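Side-chain contacts in integron gene cassette protein HFX_CASS2 (Uncultured bacterium, PDB 3FXH), which is of unknown function but is carried on a mobile integron gene cassette and adopts an all-helical fold that assembles as a pair of subunits: residues N96-H101 / L118-I123; K25-A30 / K88-F93. All blocks are in the same frame, centred on the assembly; numbering follows the deposited sequence.

Interaction 1: N96-H101 / L118-I123; sequences NAFGRH and LLAINI
Ile-123 CG2 sits against both Phe-98 and His-101, and the contact is van der Waals packing, with no hydrogen bond crossing it. The methyl lies 3.6 Å from His-101 CB and 3.9 Å from Phe-98 CD1, bridging two residues that face the same side of helix 88-102. Its place follows from the first torsion of Ile-123: with CG1 beside the backbone N (chi1 -73°), CG2 is the branch swung anti to that N. His-101 and Ile-123 run past one another in opposite senses. The ring of Phe-98 reaches on to Ala-120, where CE1 comes 3.9 Å from the methyl CB and 3.8 Å from the carbonyl O. The same ring also meets that of Phe-62, the two planes at about 50°.

The axes of segments 96-101 and 118-123 approach to 10.7 Å, with their N-to-C directions 103° apart, and side chains bridge the gap. Phe-53 of helix 50-58 touches Phe-98, Ala-120 and Ile-123 together, while Ile-38 of helix 24-43 packs on Ala-120 and Ile-121, and Ile-35 of the second subunit also meets Ile-121.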
# COMPACT_ATOMS: atom_id res chain seq x y z
N ASN A 96 -18.07 -1.11 -2.96
CA ASN A 96 -18.86 -1.35 -1.76
C ASN A 96 -17.94 -1.56 -0.55
O ASN A 96 -18.25 -1.13 0.56
CB ASN A 96 -19.77 -2.56 -1.94
CG ASN A 96 -20.44 -2.99 -0.64
OD1 ASN A 96 -21.48 -2.46 -0.25
ND2 ASN A 96 -19.83 -3.96 0.04
N ALA A 97 -16.82 -2.23 -0.79
CA ALA A 97 -15.87 -2.50 0.29
C ALA A 97 -15.30 -1.19 0.84
O ALA A 97 -15.17 -1.03 2.05
CB ALA A 97 -14.78 -3.43 -0.19
N PHE A 98 -14.98 -0.24 -0.03
CA PHE A 98 -14.54 1.07 0.45
C PHE A 98 -15.62 1.72 1.31
O PHE A 98 -15.32 2.28 2.37
CB PHE A 98 -14.19 2.00 -0.72
CG PHE A 98 -12.76 1.89 -1.17
CD1 PHE A 98 -11.76 2.61 -0.53
CD2 PHE A 98 -12.42 1.07 -2.22
CE1 PHE A 98 -10.45 2.51 -0.93
CE2 PHE A 98 -11.11 0.97 -2.63
CZ PHE A 98 -10.12 1.68 -1.98
N GLY A 99 -16.86 1.65 0.85
CA GLY A 99 -17.98 2.21 1.58
C GLY A 99 -18.06 1.63 2.98
O GLY A 99 -18.19 2.36 3.96
N ARG A 100 -17.97 0.30 3.06
CA ARG A 100 -18.07 -0.41 4.34
C ARG A 100 -16.95 -0.04 5.30
O ARG A 100 -17.19 0.27 6.47
CB ARG A 100 -18.06 -1.92 4.12
CG ARG A 100 -19.32 -2.47 3.47
CD ARG A 100 -19.32 -3.99 3.45
NE ARG A 100 -18.49 -4.58 2.40
CZ ARG A 100 -17.33 -5.20 2.61
NH1 ARG A 100 -16.86 -5.31 3.85
NH2 ARG A 100 -16.65 -5.72 1.60
N HIS A 101 -15.71 -0.08 4.81
CA HIS A 101 -14.56 0.19 5.66
C HIS A 101 -14.47 1.67 6.05
O HIS A 101 -14.18 1.99 7.21
CB HIS A 101 -13.27 -0.33 5.02
CG HIS A 101 -13.19 -1.82 4.94
ND1 HIS A 101 -12.75 -2.60 6.00
CD2 HIS A 101 -13.49 -2.68 3.95
CE1 HIS A 101 -12.78 -3.87 5.65
NE2 HIS A 101 -13.23 -3.95 4.41
N LEU A 118 -4.02 8.21 1.24
CA LEU A 118 -3.22 7.26 2.01
C LEU A 118 -4.12 6.45 2.94
O LEU A 118 -3.79 5.32 3.30
CB LEU A 118 -2.11 7.98 2.81
CG LEU A 118 -1.20 8.84 1.92
CD1 LEU A 118 -0.36 9.83 2.74
CD2 LEU A 118 -0.30 7.91 1.07
N LEU A 119 -5.24 7.02 3.35
CA LEU A 119 -6.22 6.23 4.10
C LEU A 119 -6.78 5.15 3.17
O LEU A 119 -7.02 4.01 3.58
CB LEU A 119 -7.35 7.12 4.62
CG LEU A 119 -8.60 6.49 5.25
CD1 LEU A 119 -8.27 5.56 6.40
CD2 LEU A 119 -9.56 7.58 5.71
N ALA A 120 -6.98 5.52 1.91
CA ALA A 120 -7.47 4.55 0.93
C ALA A 120 -6.52 3.37 0.78
O ALA A 120 -6.96 2.22 0.60
CB ALA A 120 -7.69 5.23 -0.41
N ILE A 121 -5.22 3.62 0.84
CA ILE A 121 -4.25 2.52 0.75
C ILE A 121 -4.39 1.56 1.94
O ILE A 121 -4.38 0.33 1.78
CB ILE A 121 -2.84 3.05 0.64
CG1 ILE A 121 -2.63 3.70 -0.75
CG2 ILE A 121 -1.80 1.97 0.93
CD1 ILE A 121 -1.31 4.40 -0.90
N ASN A 122 -4.56 2.12 3.13
CA ASN A 122 -4.79 1.28 4.31
C ASN A 122 -6.07 0.45 4.18
O ASN A 122 -6.09 -0.73 4.53
CB ASN A 122 -4.81 2.13 5.59
CG ASN A 122 -3.41 2.50 6.05
OD1 ASN A 122 -2.71 1.67 6.61
ND2 ASN A 122 -2.99 3.74 5.80
N ILE A 123 -7.14 1.07 3.67
CA ILE A 123 -8.39 0.36 3.46
C ILE A 123 -8.20 -0.75 2.42
O ILE A 123 -8.72 -1.86 2.58
CB ILE A 123 -9.54 1.33 3.12
CG1 ILE A 123 -9.95 2.10 4.39
CG2 ILE A 123 -10.77 0.55 2.60
CD1 ILE A 123 -10.95 3.22 4.17

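Interaction 2: K25-A30 / K88-F93; sequences KHATSA and KDTSSF
The helical segments 25-30 and 88-93 pass with their axes 9.6 Å apart at closest approach and their N-to-C directions 52° from each other, coming nearest in backbone at Ala-27 and Thr-90, whose CA atoms are 5.4 Å apart. Thr-90 is the residue that fills the crossing. The hydroxyl OG1 meets His-26 ND1 at 2.8 Å in a hydrogen bond that either partner could donate; it approaches the edge of the imidazole, near the ring plane, and the bond is bent, at 138°. The methyl CG2 also borders the imidazole edge, 3.6 Å from His-26 ND1, and carries on over the alanines, lying 3.7 Å from Ala-27 CA and 3.8 Å from Ala-30 CB. Both positions follow from a chi1 of -73°, which leaves OG1 beside the backbone N of Thr-90 and CG2 opposite it.

On the other helix, the imidazole of His-26 extends anti to its own N (chi1 -169°), and its far nitrogen, NE2, is hydrogen-bonded to Leu-85 O in the loop before helix 88-102. The Tyr-78 ring meets it edge-to-face. Replacing His-26 with a leucine would probably leave both Thr-90 OG1 and Leu-85 O without their imidazole partner and weaken the tie between the two helices.

With a polar partner at each ring nitrogen and an aromatic neighbour, the buried imidazole is probably held in one rotation. Small alanines allow the close approach, and the histidine adds a directional bond linking the starts of helices 24-43 and 88-102.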
# COMPACT_ATOMS: atom_id res chain seq x y z
N LYS A 25 -8.83 -13.89 -7.37
CA LYS A 25 -7.54 -13.62 -7.97
C LYS A 25 -7.61 -12.32 -8.75
O LYS A 25 -6.73 -11.46 -8.64
CB LYS A 25 -7.10 -14.78 -8.88
CG LYS A 25 -6.08 -14.33 -9.90
CD LYS A 25 -4.97 -15.34 -10.05
CE LYS A 25 -3.96 -14.85 -11.06
NZ LYS A 25 -3.18 -15.97 -11.60
N HIS A 26 -8.67 -12.18 -9.53
CA HIS A 26 -8.97 -10.93 -10.23
C HIS A 26 -9.07 -9.77 -9.24
O HIS A 26 -8.43 -8.72 -9.41
CB HIS A 26 -10.29 -11.09 -11.02
CG HIS A 26 -10.58 -9.98 -11.97
ND1 HIS A 26 -11.26 -8.83 -11.60
CD2 HIS A 26 -10.31 -9.84 -13.29
CE1 HIS A 26 -11.37 -8.03 -12.65
NE2 HIS A 26 -10.81 -8.62 -13.69
N ALA A 27 -9.89 -9.95 -8.21
CA ALA A 27 -10.13 -8.88 -7.23
C ALA A 27 -8.85 -8.46 -6.51
O ALA A 27 -8.61 -7.28 -6.28
CB ALA A 27 -11.19 -9.32 -6.23
N THR A 28 -8.03 -9.44 -6.15
CA THR A 28 -6.73 -9.17 -5.54
C THR A 28 -5.81 -8.31 -6.42
O THR A 28 -5.21 -7.32 -5.98
CB THR A 28 -6.05 -10.50 -5.18
OG1 THR A 28 -6.85 -11.15 -4.19
CG2 THR A 28 -4.65 -10.27 -4.64
N SER A 29 -5.69 -8.70 -7.69
CA SER A 29 -4.89 -7.95 -8.64
C SER A 29 -5.44 -6.55 -8.84
O SER A 29 -4.68 -5.61 -9.05
CB SER A 29 -4.84 -8.68 -9.98
OG SER A 29 -4.10 -9.87 -9.83
N ALA A 30 -6.77 -6.43 -8.81
CA ALA A 30 -7.41 -5.13 -8.96
C ALA A 30 -7.05 -4.21 -7.80
O ALA A 30 -6.78 -3.01 -7.99
CB ALA A 30 -8.92 -5.28 -9.07
N LYS A 88 -17.62 -6.33 -13.59
CA LYS A 88 -18.52 -5.57 -12.72
C LYS A 88 -18.58 -6.13 -11.30
O LYS A 88 -18.69 -5.36 -10.33
CB LYS A 88 -19.92 -5.47 -13.33
CG LYS A 88 -20.52 -6.81 -13.73
CD LYS A 88 -21.77 -6.62 -14.57
CE LYS A 88 -22.36 -7.97 -14.97
NZ LYS A 88 -21.33 -8.84 -15.58
N ASP A 89 -18.53 -7.45 -11.17
CA ASP A 89 -18.48 -8.08 -9.85
C ASP A 89 -17.29 -7.58 -9.02
O ASP A 89 -17.43 -7.27 -7.85
CB ASP A 89 -18.40 -9.60 -9.98
CG ASP A 89 -19.67 -10.20 -10.55
OD1 ASP A 89 -20.65 -9.45 -10.73
OD2 ASP A 89 -19.68 -11.42 -10.81
N THR A 90 -16.10 -7.52 -9.63
CA THR A 90 -14.91 -7.07 -8.92
C THR A 90 -15.01 -5.59 -8.57
O THR A 90 -14.74 -5.19 -7.44
CB THR A 90 -13.61 -7.33 -9.72
OG1 THR A 90 -13.32 -8.73 -9.71
CG2 THR A 90 -12.44 -6.60 -9.07
N SER A 91 -15.41 -4.78 -9.54
CA SER A 91 -15.48 -3.34 -9.32
C SER A 91 -16.55 -2.98 -8.29
O SER A 91 -16.32 -2.14 -7.42
CB SER A 91 -15.72 -2.61 -10.64
OG SER A 91 -14.68 -2.92 -11.57
N SER A 92 -17.71 -3.60 -8.39
CA SER A 92 -18.79 -3.36 -7.44
C SER A 92 -18.40 -3.83 -6.04
O SER A 92 -18.69 -3.15 -5.05
CB SER A 92 -20.08 -4.05 -7.89
OG SER A 92 -20.55 -3.51 -9.11
N PHE A 93 -17.76 -4.99 -5.94
CA PHE A 93 -17.28 -5.47 -4.64
C PHE A 93 -16.32 -4.46 -4.03
O PHE A 93 -16.44 -4.11 -2.86
CB PHE A 93 -16.58 -6.83 -4.74
CG PHE A 93 -15.85 -7.22 -3.47
CD1 PHE A 93 -16.51 -7.92 -2.46
CD2 PHE A 93 -14.52 -6.89 -3.28
CE1 PHE A 93 -15.84 -8.27 -1.29
CE2 PHE A 93 -13.84 -7.24 -2.11
CZ PHE A 93 -14.51 -7.94 -1.12

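In the fold
Helix 88-102 carries both contacts: its first turns meet the start of helix 24-43 in interaction 2, and its last turns meet helix 116-131 in interaction 1. The centres are about 14 Å apart, and the two meet where Arg-100 NH2 packs 3.9 Å from Phe-93 CE1. Going along the chain, both partners of interaction 2 have been reached by residue 93, before either segment of interaction 1 begins. Interaction 2 brings together segments separated by 57 residues; interaction 1 spans 16. Helix 116-131 also reaches interaction 2, through Ile-127 and Ile-131, so helices 24-43, 88-102 and 116-131 pack into one helical core, with interaction 1 nearer the centre of the chain.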